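PDB 6SNR: lipid II:glycine glycyltransferase from Staphylococcus aureus, which probably adds the first glycine of the pentaglycine bridge to the lysine of membrane-bound lipid II, using glycyl-tRNA as donor, in peptidoglycan synthesis. Local coordinates for residues Trp38-Gly46 against Leu89-Glu100; Gly178-Leu189 against Glu227-Asn238. One frame throughout, in Å; residues are numbered along the deposited sequence.

Interaction 1: residues Trp38-Gly46 against Leu89-Glu100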
loop_
_atom_site.group_PDB
_atom_site.type_symbol
_atom_site.label_atom_id
_atom_site.label_comp_id
_atom_site.label_asym_id
_atom_site.label_seq_id
_atom_site.Cartn_x
_atom_site.Cartn_y
_atom_site.Cartn_z
ATOM N N TRP A 38 11.791 18.957 -6.963
ATOM C CA TRP A 38 11.156 18.697 -8.231
ATOM C C TRP A 38 10.087 19.724 -8.542
ATOM O O TRP A 38 9.305 20.098 -7.663
ATOM C CB TRP A 38 10.501 17.315 -8.282
ATOM C CG TRP A 38 11.445 16.165 -8.051
ATOM C CD1 TRP A 38 11.855 15.671 -6.834
ATOM C CD2 TRP A 38 12.147 15.399 -9.047
ATOM N NE1 TRP A 38 12.738 14.623 -7.019
ATOM C CE2 TRP A 38 12.952 14.452 -8.366
ATOM C CE3 TRP A 38 12.198 15.432 -10.439
ATOM C CZ2 TRP A 38 13.770 13.509 -9.086
ATOM C CZ3 TRP A 38 13.022 14.523 -11.118
ATOM C CH2 TRP A 38 13.762 13.576 -10.441
ATOM N N TYR A 39 10.048 20.179 -9.783
ATOM C CA TYR A 39 8.961 21.040 -10.281
ATOM C C TYR A 39 8.246 20.382 -11.439
ATOM O O TYR A 39 8.844 19.649 -12.232
ATOM C CB TYR A 39 9.414 22.469 -10.636
ATOM C CG TYR A 39 10.475 22.600 -11.743
ATOM C CD1 TYR A 39 11.835 22.432 -11.436
ATOM C CD2 TYR A 39 10.136 22.965 -13.037
ATOM C CE1 TYR A 39 12.817 22.548 -12.423
ATOM C CE2 TYR A 39 11.115 23.100 -14.024
ATOM C CZ TYR A 39 12.445 22.906 -13.693
ATOM O OH TYR A 39 13.363 23.021 -14.739
ATOM N N ALA A 40 6.943 20.657 -11.554
ATOM C CA ALA A 40 6.087 19.932 -12.437
ATOM C C ALA A 40 5.540 20.713 -13.618
ATOM O O ALA A 40 5.273 21.945 -13.517
ATOM C CB ALA A 40 4.915 19.299 -11.654
ATOM N N ARG A 41 5.292 19.976 -14.685
ATOM C CA ARG A 41 4.591 20.469 -15.871
ATOM C C ARG A 41 3.706 19.372 -16.360
ATOM O O ARG A 41 4.004 18.203 -16.148
ATOM C CB ARG A 41 5.597 20.869 -16.947
ATOM C CG ARG A 41 6.406 22.102 -16.571
ATOM C CD ARG A 41 5.604 23.418 -16.586
ATOM N NE ARG A 41 5.040 23.597 -17.886
ATOM C CZ ARG A 41 5.710 24.093 -18.936
ATOM N NH1 ARG A 41 6.954 24.548 -18.813
ATOM N NH2 ARG A 41 5.114 24.152 -20.108
ATOM N N ARG A 42 2.590 19.712 -16.987
ATOM C CA ARG A 42 1.675 18.744 -17.566
ATOM C C ARG A 42 1.526 18.925 -19.066
ATOM O O ARG A 42 1.669 20.046 -19.599
ATOM C CB ARG A 42 0.271 18.791 -16.878
ATOM C CG ARG A 42 0.263 18.294 -15.433
ATOM C CD ARG A 42 -1.164 17.988 -15.010
ATOM N NE ARG A 42 -1.913 19.255 -14.734
ATOM C CZ ARG A 42 -2.858 19.764 -15.530
ATOM N NH1 ARG A 42 -3.152 19.229 -16.703
ATOM N NH2 ARG A 42 -3.482 20.897 -15.167
ATOM N N ILE A 43 1.176 17.834 -19.724
ATOM C CA ILE A 43 0.794 17.766 -21.151
ATOM C C ILE A 43 -0.467 16.919 -21.262
ATOM O O ILE A 43 -0.731 16.029 -20.452
ATOM C CB ILE A 43 1.886 17.199 -22.078
ATOM C CG1 ILE A 43 2.387 15.794 -21.636
ATOM C CG2 ILE A 43 3.085 18.138 -22.073
ATOM C CD1 ILE A 43 3.446 15.132 -22.536
ATOM N N ALA A 44 -1.264 17.194 -22.292
ATOM C CA ALA A 44 -2.452 16.416 -22.630
ATOM C C ALA A 44 -2.633 16.498 -24.115
ATOM O O ALA A 44 -2.347 17.527 -24.709
ATOM C CB ALA A 44 -3.689 16.886 -21.877
ATOM N N VAL A 45 -3.051 15.399 -24.712
ATOM C CA VAL A 45 -3.359 15.318 -26.151
ATOM C C VAL A 45 -4.702 14.588 -26.371
ATOM O O VAL A 45 -5.162 13.780 -25.548
ATOM C CB VAL A 45 -2.234 14.586 -26.907
ATOM C CG1 VAL A 45 -0.878 15.252 -26.734
ATOM C CG2 VAL A 45 -2.192 13.121 -26.505
ATOM N N GLY A 46 -5.396 14.946 -27.453
ATOM C CA GLY A 46 -6.653 14.307 -27.790
ATOM C C GLY A 46 -7.226 14.788 -29.122
ATOM O O GLY A 46 -6.535 15.435 -29.897
ATOM N N LEU A 89 2.263 12.859 -27.390
ATOM C CA LEU A 89 2.831 13.060 -26.075
ATOM C C LEU A 89 4.338 13.254 -26.084
ATOM O O LEU A 89 4.863 14.158 -25.379
ATOM C CB LEU A 89 2.430 11.895 -25.123
ATOM C CG LEU A 89 0.977 11.889 -24.708
ATOM C CD1 LEU A 89 0.582 10.552 -24.121
ATOM C CD2 LEU A 89 0.661 13.005 -23.731
ATOM N N LEU A 90 5.068 12.421 -26.845
ATOM C CA LEU A 90 6.536 12.636 -26.954
ATOM C C LEU A 90 6.880 14.020 -27.560
ATOM O O LEU A 90 7.744 14.713 -27.057
ATOM C CB LEU A 90 7.212 11.489 -27.721
ATOM C CG LEU A 90 8.732 11.588 -27.870
ATOM C CD1 LEU A 90 9.486 11.714 -26.559
ATOM C CD2 LEU A 90 9.252 10.377 -28.686
ATOM N N ASP A 91 6.175 14.404 -28.621
ATOM C CA ASP A 91 6.375 15.711 -29.238
ATOM C C ASP A 91 6.243 16.834 -28.195
ATOM O O ASP A 91 7.134 17.695 -28.058
ATOM C CB ASP A 91 5.383 15.939 -30.380
ATOM C CG ASP A 91 5.735 15.189 -31.696
ATOM O OD1 ASP A 91 6.845 14.608 -31.873
ATOM O OD2 ASP A 91 4.857 15.214 -32.589
ATOM N N SER A 92 5.152 16.792 -27.422
ATOM C CA SER A 92 4.942 17.794 -26.377
ATOM C C SER A 92 5.982 17.757 -25.278
ATOM O O SER A 92 6.425 18.801 -24.793
ATOM C CB SER A 92 3.528 17.700 -25.781
ATOM O OG SER A 92 2.537 17.968 -26.779
ATOM N N ALA A 93 6.356 16.553 -24.822
ATOM C CA ALA A 93 7.372 16.455 -23.789
ATOM C C ALA A 93 8.724 16.964 -24.237
ATOM O O ALA A 93 9.389 17.609 -23.486
ATOM C CB ALA A 93 7.536 15.024 -23.211
ATOM N N LYS A 94 9.077 16.707 -25.492
ATOM C CA LYS A 94 10.354 17.179 -26.026
ATOM C C LYS A 94 10.396 18.698 -26.056
ATOM O O LYS A 94 11.359 19.278 -25.700
ATOM C CB LYS A 94 10.572 16.639 -27.435
ATOM C CG LYS A 94 11.033 15.195 -27.498
ATOM C CD LYS A 94 10.921 14.613 -28.886
ATOM C CE LYS A 94 11.793 15.411 -29.846
ATOM N NZ LYS A 94 12.022 14.582 -31.030
ATOM N N GLU A 95 9.292 19.330 -26.443
ATOM C CA GLU A 95 9.244 20.810 -26.421
ATOM C C GLU A 95 9.548 21.397 -25.023
ATOM O O GLU A 95 10.358 22.322 -24.812
ATOM C CB GLU A 95 7.870 21.309 -26.877
ATOM C CG GLU A 95 7.445 21.005 -28.286
ATOM C CD GLU A 95 6.281 21.873 -28.774
ATOM O OE1 GLU A 95 5.864 22.820 -28.058
ATOM O OE2 GLU A 95 5.796 21.598 -29.893
ATOM N N ILE A 96 8.857 20.867 -24.010
ATOM C CA ILE A 96 9.027 21.364 -22.669
ATOM C C ILE A 96 10.441 21.047 -22.152
ATOM O O ILE A 96 11.126 21.871 -21.575
ATOM C CB ILE A 96 7.947 20.752 -21.761
ATOM C CG1 ILE A 96 6.573 21.210 -22.188
ATOM C CG2 ILE A 96 8.190 21.102 -20.305
ATOM C CD1 ILE A 96 5.443 20.551 -21.428
ATOM N N ALA A 97 10.862 19.788 -22.319
ATOM C CA ALA A 97 12.126 19.327 -21.771
ATOM C C ALA A 97 13.334 20.068 -22.362
ATOM O O ALA A 97 14.256 20.342 -21.660
ATOM C CB ALA A 97 12.254 17.815 -21.969
ATOM N N LYS A 98 13.292 20.384 -23.643
ATOM C CA LYS A 98 14.405 21.111 -24.260
ATOM C C LYS A 98 14.486 22.512 -23.656
ATOM O O LYS A 98 15.571 23.015 -23.355
ATOM C CB LYS A 98 14.239 21.141 -25.775
ATOM C CG LYS A 98 14.524 19.809 -26.430
ATOM C CD LYS A 98 14.078 19.847 -27.888
ATOM C CE LYS A 98 14.481 18.609 -28.651
ATOM N NZ LYS A 98 15.934 18.533 -28.950
ATOM N N ALA A 99 13.323 23.130 -23.442
ATOM C CA ALA A 99 13.271 24.439 -22.791
ATOM C C ALA A 99 13.764 24.428 -21.353
ATOM O O ALA A 99 14.232 25.447 -20.862
ATOM C CB ALA A 99 11.862 25.003 -22.881
ATOM N N GLU A 100 13.691 23.256 -20.668
ATOM C CA GLU A 100 14.222 23.082 -19.343
ATOM C C GLU A 100 15.677 22.533 -19.273
ATOM O O GLU A 100 16.170 22.251 -18.190
ATOM C CB GLU A 100 13.312 22.181 -18.492
ATOM C CG GLU A 100 11.905 22.736 -18.386
ATOM C CD GLU A 100 11.870 24.091 -17.739
ATOM O OE1 GLU A 100 12.590 24.350 -16.758
ATOM O OE2 GLU A 100 11.044 24.882 -18.247
HETATM O O HOH W 1 0.369 18.420 -25.343
#

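Interaction 2: residues Gly178-Leu189 against Glu227-Asn238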
loop_
_atom_site.group_PDB
_atom_site.type_symbol
_atom_site.label_atom_id
_atom_site.label_comp_id
_atom_site.label_asym_id
_atom_site.label_seq_id
_atom_site.Cartn_x
_atom_site.Cartn_y
_atom_site.Cartn_z
ATOM N N GLY A 178 -8.501 -9.482 19.976
ATOM C CA GLY A 178 -8.908 -8.313 20.765
ATOM C C GLY A 178 -8.266 -6.970 20.431
ATOM O O GLY A 178 -8.183 -6.120 21.276
ATOM N N THR A 179 -7.816 -6.764 19.196
ATOM C CA THR A 179 -7.432 -5.391 18.769
ATOM C C THR A 179 -8.558 -4.765 17.934
ATOM O O THR A 179 -9.426 -5.466 17.450
ATOM C CB THR A 179 -6.126 -5.385 17.915
ATOM O OG1 THR A 179 -6.228 -6.309 16.819
ATOM C CG2 THR A 179 -4.897 -5.724 18.770
ATOM N N THR A 180 -8.511 -3.441 17.746
ATOM C CA THR A 180 -9.381 -2.742 16.804
ATOM C C THR A 180 -8.505 -1.973 15.805
ATOM O O THR A 180 -7.381 -1.527 16.138
ATOM C CB THR A 180 -10.318 -1.731 17.500
ATOM O OG1 THR A 180 -9.546 -0.832 18.287
ATOM C CG2 THR A 180 -11.283 -2.452 18.432
ATOM N N VAL A 181 -9.003 -1.881 14.585
ATOM C CA VAL A 181 -8.305 -1.078 13.546
ATOM C C VAL A 181 -9.071 0.228 13.413
ATOM O O VAL A 181 -10.277 0.212 13.171
ATOM C CB VAL A 181 -8.238 -1.844 12.238
ATOM C CG1 VAL A 181 -7.455 -1.050 11.207
ATOM C CG2 VAL A 181 -7.581 -3.218 12.473
ATOM N N GLU A 182 -8.347 1.346 13.554
ATOM C CA GLU A 182 -8.906 2.697 13.393
ATOM C C GLU A 182 -8.394 3.339 12.092
ATOM O O GLU A 182 -7.219 3.217 11.790
ATOM C CB GLU A 182 -8.436 3.612 14.522
ATOM C CG GLU A 182 -8.932 3.259 15.917
ATOM C CD GLU A 182 -8.323 4.117 17.019
ATOM O OE1 GLU A 182 -7.444 4.974 16.757
ATOM O OE2 GLU A 182 -8.722 3.903 18.187
ATOM N N ARG A 183 -9.290 4.003 11.364
ATOM C CA ARG A 183 -8.872 4.949 10.304
ATOM C C ARG A 183 -8.624 6.239 11.022
ATOM O O ARG A 183 -9.567 6.837 11.595
ATOM C CB ARG A 183 -9.952 5.095 9.210
ATOM C CG ARG A 183 -9.537 5.904 7.974
ATOM C CD ARG A 183 -10.762 6.407 7.217
ATOM N NE ARG A 183 -11.141 7.742 7.687
ATOM C CZ ARG A 183 -12.318 8.331 7.479
ATOM N NH1 ARG A 183 -13.275 7.714 6.784
ATOM N NH2 ARG A 183 -12.541 9.550 7.981
ATOM N N SER A 184 -7.363 6.677 11.053
ATOM C CA SER A 184 -6.924 7.804 11.865
ATOM C C SER A 184 -6.953 9.127 11.071
ATOM O O SER A 184 -7.622 9.205 10.021
ATOM C CB SER A 184 -5.546 7.526 12.463
ATOM O OG SER A 184 -5.153 8.451 13.478
ATOM N N ASP A 185 -6.255 10.120 11.615
ATOM C CA ASP A 185 -6.157 11.466 11.056
ATOM C C ASP A 185 -4.724 11.999 11.104
ATOM O O ASP A 185 -3.746 11.322 11.479
ATOM C CB ASP A 185 -7.096 12.424 11.817
ATOM C CG ASP A 185 -6.770 12.514 13.306
ATOM O OD1 ASP A 185 -5.660 12.157 13.709
ATOM O OD2 ASP A 185 -7.657 12.926 14.074
ATOM N N ARG A 186 -4.551 13.247 10.705
ATOM C CA ARG A 186 -3.213 13.804 10.708
ATOM C C ARG A 186 -2.500 13.727 12.060
ATOM O O ARG A 186 -1.295 13.459 12.118
ATOM C CB ARG A 186 -3.252 15.260 10.223
ATOM C CG ARG A 186 -1.887 15.832 9.954
ATOM C CD ARG A 186 -2.011 17.310 9.549
ATOM N NE ARG A 186 -0.795 17.813 8.937
ATOM C CZ ARG A 186 0.168 18.522 9.534
ATOM N NH1 ARG A 186 1.218 18.915 8.829
ATOM N NH2 ARG A 186 0.124 18.805 10.835
ATOM N N GLU A 187 -3.237 13.976 13.143
ATOM C CA GLU A 187 -2.659 13.892 14.489
ATOM C C GLU A 187 -2.129 12.474 14.780
ATOM O O GLU A 187 -1.154 12.321 15.506
ATOM C CB GLU A 187 -3.665 14.328 15.558
ATOM C CG GLU A 187 -3.021 14.628 16.905
ATOM C CD GLU A 187 -2.155 15.885 16.868
ATOM O OE1 GLU A 187 -2.699 16.971 16.561
ATOM O OE2 GLU A 187 -0.935 15.785 17.144
ATOM N N GLY A 188 -2.740 11.472 14.152
ATOM C CA GLY A 188 -2.266 10.072 14.236
ATOM C C GLY A 188 -0.856 9.833 13.729
ATOM O O GLY A 188 -0.188 8.805 14.051
ATOM N N LEU A 189 -0.332 10.758 12.913
ATOM C CA LEU A 189 0.996 10.561 12.358
ATOM C C LEU A 189 2.107 10.594 13.409
ATOM O O LEU A 189 3.198 10.119 13.146
ATOM C CB LEU A 189 1.318 11.572 11.220
ATOM C CG LEU A 189 0.452 11.357 9.966
ATOM C CD1 LEU A 189 0.502 12.582 9.038
ATOM C CD2 LEU A 189 0.782 10.079 9.195
ATOM N N GLU A 227 -4.750 7.555 3.414
ATOM C CA GLU A 227 -5.331 7.338 4.739
ATOM C C GLU A 227 -4.329 6.662 5.657
ATOM O O GLU A 227 -3.528 5.841 5.229
ATOM C CB GLU A 227 -6.582 6.475 4.640
ATOM C CG GLU A 227 -7.615 7.036 3.668
ATOM C CD GLU A 227 -8.453 8.170 4.253
ATOM O OE1 GLU A 227 -8.450 8.393 5.481
ATOM O OE2 GLU A 227 -9.127 8.826 3.447
ATOM N N LEU A 228 -4.407 7.008 6.948
ATOM C CA LEU A 228 -3.600 6.416 7.967
ATOM C C LEU A 228 -4.454 5.464 8.798
ATOM O O LEU A 228 -5.564 5.830 9.193
ATOM C CB LEU A 228 -3.043 7.488 8.883
ATOM C CG LEU A 228 -2.275 7.018 10.127
ATOM C CD1 LEU A 228 -0.984 6.328 9.746
ATOM C CD2 LEU A 228 -2.035 8.182 11.099
ATOM N N PHE A 229 -3.944 4.259 9.033
ATOM C CA PHE A 229 -4.665 3.273 9.879
ATOM C C PHE A 229 -3.768 3.012 11.064
ATOM O O PHE A 229 -2.552 2.937 10.898
ATOM C CB PHE A 229 -4.967 1.973 9.109
ATOM C CG PHE A 229 -5.982 2.141 8.048
ATOM C CD1 PHE A 229 -5.620 2.685 6.829
ATOM C CD2 PHE A 229 -7.303 1.823 8.264
ATOM C CE1 PHE A 229 -6.561 2.922 5.868
ATOM C CE2 PHE A 229 -8.251 2.019 7.273
ATOM C CZ PHE A 229 -7.857 2.585 6.061
ATOM N N LEU A 230 -4.377 2.826 12.252
ATOM C CA LEU A 230 -3.635 2.504 13.474
ATOM C C LEU A 230 -4.347 1.325 14.161
ATOM O O LEU A 230 -5.603 1.265 14.167
ATOM C CB LEU A 230 -3.648 3.709 14.389
ATOM C CG LEU A 230 -2.919 4.956 13.955
ATOM C CD1 LEU A 230 -3.092 6.066 14.979
ATOM C CD2 LEU A 230 -1.458 4.642 13.751
ATOM N N VAL A 231 -3.580 0.428 14.760
ATOM C CA VAL A 231 -4.187 -0.731 15.483
ATOM C C VAL A 231 -3.964 -0.517 16.985
ATOM O O VAL A 231 -2.835 -0.311 17.409
ATOM C CB VAL A 231 -3.565 -2.052 15.061
ATOM C CG1 VAL A 231 -4.175 -3.226 15.836
ATOM C CG2 VAL A 231 -3.744 -2.267 13.552
ATOM N N LYS A 232 -5.061 -0.578 17.738
ATOM C CA LYS A 232 -5.085 -0.289 19.166
ATOM C C LYS A 232 -5.480 -1.554 19.960
ATOM O O LYS A 232 -6.359 -2.314 19.558
ATOM C CB LYS A 232 -6.120 0.785 19.445
ATOM C CG LYS A 232 -6.080 1.314 20.872
ATOM C CD LYS A 232 -6.957 2.537 21.020
ATOM C CE LYS A 232 -6.213 3.657 21.703
ATOM N NZ LYS A 232 -7.197 4.673 22.168
ATOM N N LEU A 233 -4.837 -1.732 21.105
ATOM C CA LEU A 233 -5.267 -2.712 22.097
ATOM C C LEU A 233 -5.829 -1.860 23.224
ATOM O O LEU A 233 -5.084 -1.073 23.807
ATOM C CB LEU A 233 -4.080 -3.518 22.588
ATOM C CG LEU A 233 -4.359 -4.399 23.835
ATOM C CD1 LEU A 233 -5.549 -5.327 23.565
ATOM C CD2 LEU A 233 -3.119 -5.203 24.189
ATOM N N ASP A 234 -7.130 -1.960 23.470
ATOM C CA ASP A 234 -7.783 -1.118 24.470
ATOM C C ASP A 234 -8.278 -1.993 25.622
ATOM O O ASP A 234 -9.232 -2.751 25.447
ATOM C CB ASP A 234 -8.983 -0.373 23.919
ATOM C CG ASP A 234 -9.465 0.694 24.878
ATOM O OD1 ASP A 234 -8.730 1.690 25.073
ATOM O OD2 ASP A 234 -10.537 0.524 25.488
ATOM N N PRO A 235 -7.649 -1.856 26.786
ATOM C CA PRO A 235 -8.050 -2.704 27.935
ATOM C C PRO A 235 -9.495 -2.569 28.359
ATOM O O PRO A 235 -10.118 -3.576 28.673
ATOM C CB PRO A 235 -7.155 -2.209 29.060
ATOM C CG PRO A 235 -5.959 -1.661 28.394
ATOM C CD PRO A 235 -6.419 -1.104 27.068
ATOM N N LYS A 236 -10.047 -1.354 28.404
ATOM C CA LYS A 236 -11.455 -1.191 28.811
ATOM C C LYS A 236 -12.420 -1.925 27.909
ATOM O O LYS A 236 -13.366 -2.571 28.379
ATOM C CB LYS A 236 -11.868 0.277 28.819
ATOM C CG LYS A 236 -11.449 1.037 30.044
ATOM C CD LYS A 236 -12.123 2.400 30.091
ATOM C CE LYS A 236 -11.527 3.292 31.170
ATOM N NZ LYS A 236 -10.047 3.473 31.036
ATOM N N GLU A 237 -12.214 -1.809 26.596
ATOM C CA GLU A 237 -13.093 -2.476 25.669
ATOM C C GLU A 237 -13.035 -3.987 25.892
ATOM O O GLU A 237 -14.063 -4.663 25.882
ATOM C CB GLU A 237 -12.715 -2.171 24.215
ATOM C CG GLU A 237 -13.002 -0.747 23.738
ATOM C CD GLU A 237 -12.892 -0.629 22.217
ATOM O OE1 GLU A 237 -12.144 -1.416 21.601
ATOM O OE2 GLU A 237 -13.568 0.230 21.628
ATOM N N ASN A 238 -11.832 -4.498 26.096
ATOM C CA ASN A 238 -11.634 -5.947 26.209
ATOM C C ASN A 238 -12.198 -6.483 27.506
ATOM O O ASN A 238 -12.767 -7.578 27.505
ATOM C CB ASN A 238 -10.189 -6.328 26.065
ATOM C CG ASN A 238 -9.672 -6.107 24.658
ATOM O OD1 ASN A 238 -10.259 -5.349 23.875
ATOM N ND2 ASN A 238 -8.606 -6.788 24.326
HETATM O O HOH W 2 -6.487 8.981 7.525
#

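Interaction 1: residues Trp38-Gly46 against Leu89-Glu100
The hydroxyl of Y39 donates a short hydrogen bond to the carboxylate of E100, OH to OE1 2.5 Å. It meets OE1 on the anti side, 27° out of the carboxylate plane, and the carboxylate lies at the ring edge with the two planes 76° apart. Beside it the bent chain of R41 brings its guanidinium over I96, whose CG2 sits against one face, off centre. NH1 of R41 stays 4.1 Å from E100 OE2, close enough for charge attraction but too far for a salt bridge.

Further along the strand the contact is mainly apolar. The two branches of I43 part: CG2 presses on I96 CD1, a tight 3.4 Å, while CD1 reaches L89. With chi1 of I43 at 55°, its CG1 stands between the backbone N and the carbonyl carbon, and the extended chain beyond carries I43 CD1 to 3.7 Å from L89 CD2. V45 adds CG2 against L89 CG (3.8 Å). Near this end one water joins the two elements, donating to A44 O and hydrogen-bonded to S92 OG at 2.6 Å. Helix 83-99 runs roughly antiparallel to strand 39-47 and covers one face of a mixed sheet, consistent with the GNAT-like alpha/beta domains of the FemABX family.

Interaction 2: residues Gly178-Leu189 against Glu227-Asn238
The ring of F229 is approached obliquely by V181 CG1, R183 CB and the carbonyl O of E182, while Y343 of helix 332-347 meets it edge-to-face. The guanidinium of R183 is perpendicular to this ring, and E227 OE1 lies well out of the guanidinium plane, so the salt bridge from NE (3.5 Å) rests on charge alone. R183 CG is anti to the backbone N (chi1 -172°), and a bend at chi3 brings CD and NE to E227 OE1. F229, R183 and E227 belong to an antiparallel beta pair in which strand 180-183 forms the edge of a mixed sheet beside strand 226-233. T180 with K232 and E182 with L230 are the hydrogen-bonded pairs, E182 N to L230 O being 2.8 Å; V181 with V231 and R183 with F229 are non-hydrogen-bonded. S184 N continues the pattern to L228 O.

On the face of T180 and E182, the extended side chain of E182 puts OE2 3.6 Å from K232 CD, while E182 OE1 is hydrogen-bonded to Y303 OH and K232 NZ to the carbonyl O of E300. Past strand 180-183, L228 CD2 presses on the backbone of G188, 3.3 Å from its C, and meets L189 CD2. A water ties S184 O and E227 OE1 to L228 N. At the other end D234 N-caps helix 235-262, its OD2 accepting from E237 N. N238 ND2 donates to G178 O (3.2 Å), meeting a lone pair in the carbonyl plane of G178, and that oxygen lies almost in the amide plane of N238.

Interactions 1 and 2 lie on opposite sides of the chain's centre, their own centres about 43 Å apart, and share no element: each involves a different mixed sheet. Interaction 1 is a helix laid on a sheet, held mostly by side chains with no direct main-chain hydrogen bond across it, buried and aliphatic from I43 to V45 and polar and more exposed at the Y39 end. Interaction 2 is made within a sheet, where main-chain hydrogen bonds carry the register and side chains on the two faces add apolar and charged contacts. Both are partly buried, and both use one bridging water, though in interaction 2 it joins three protein atoms.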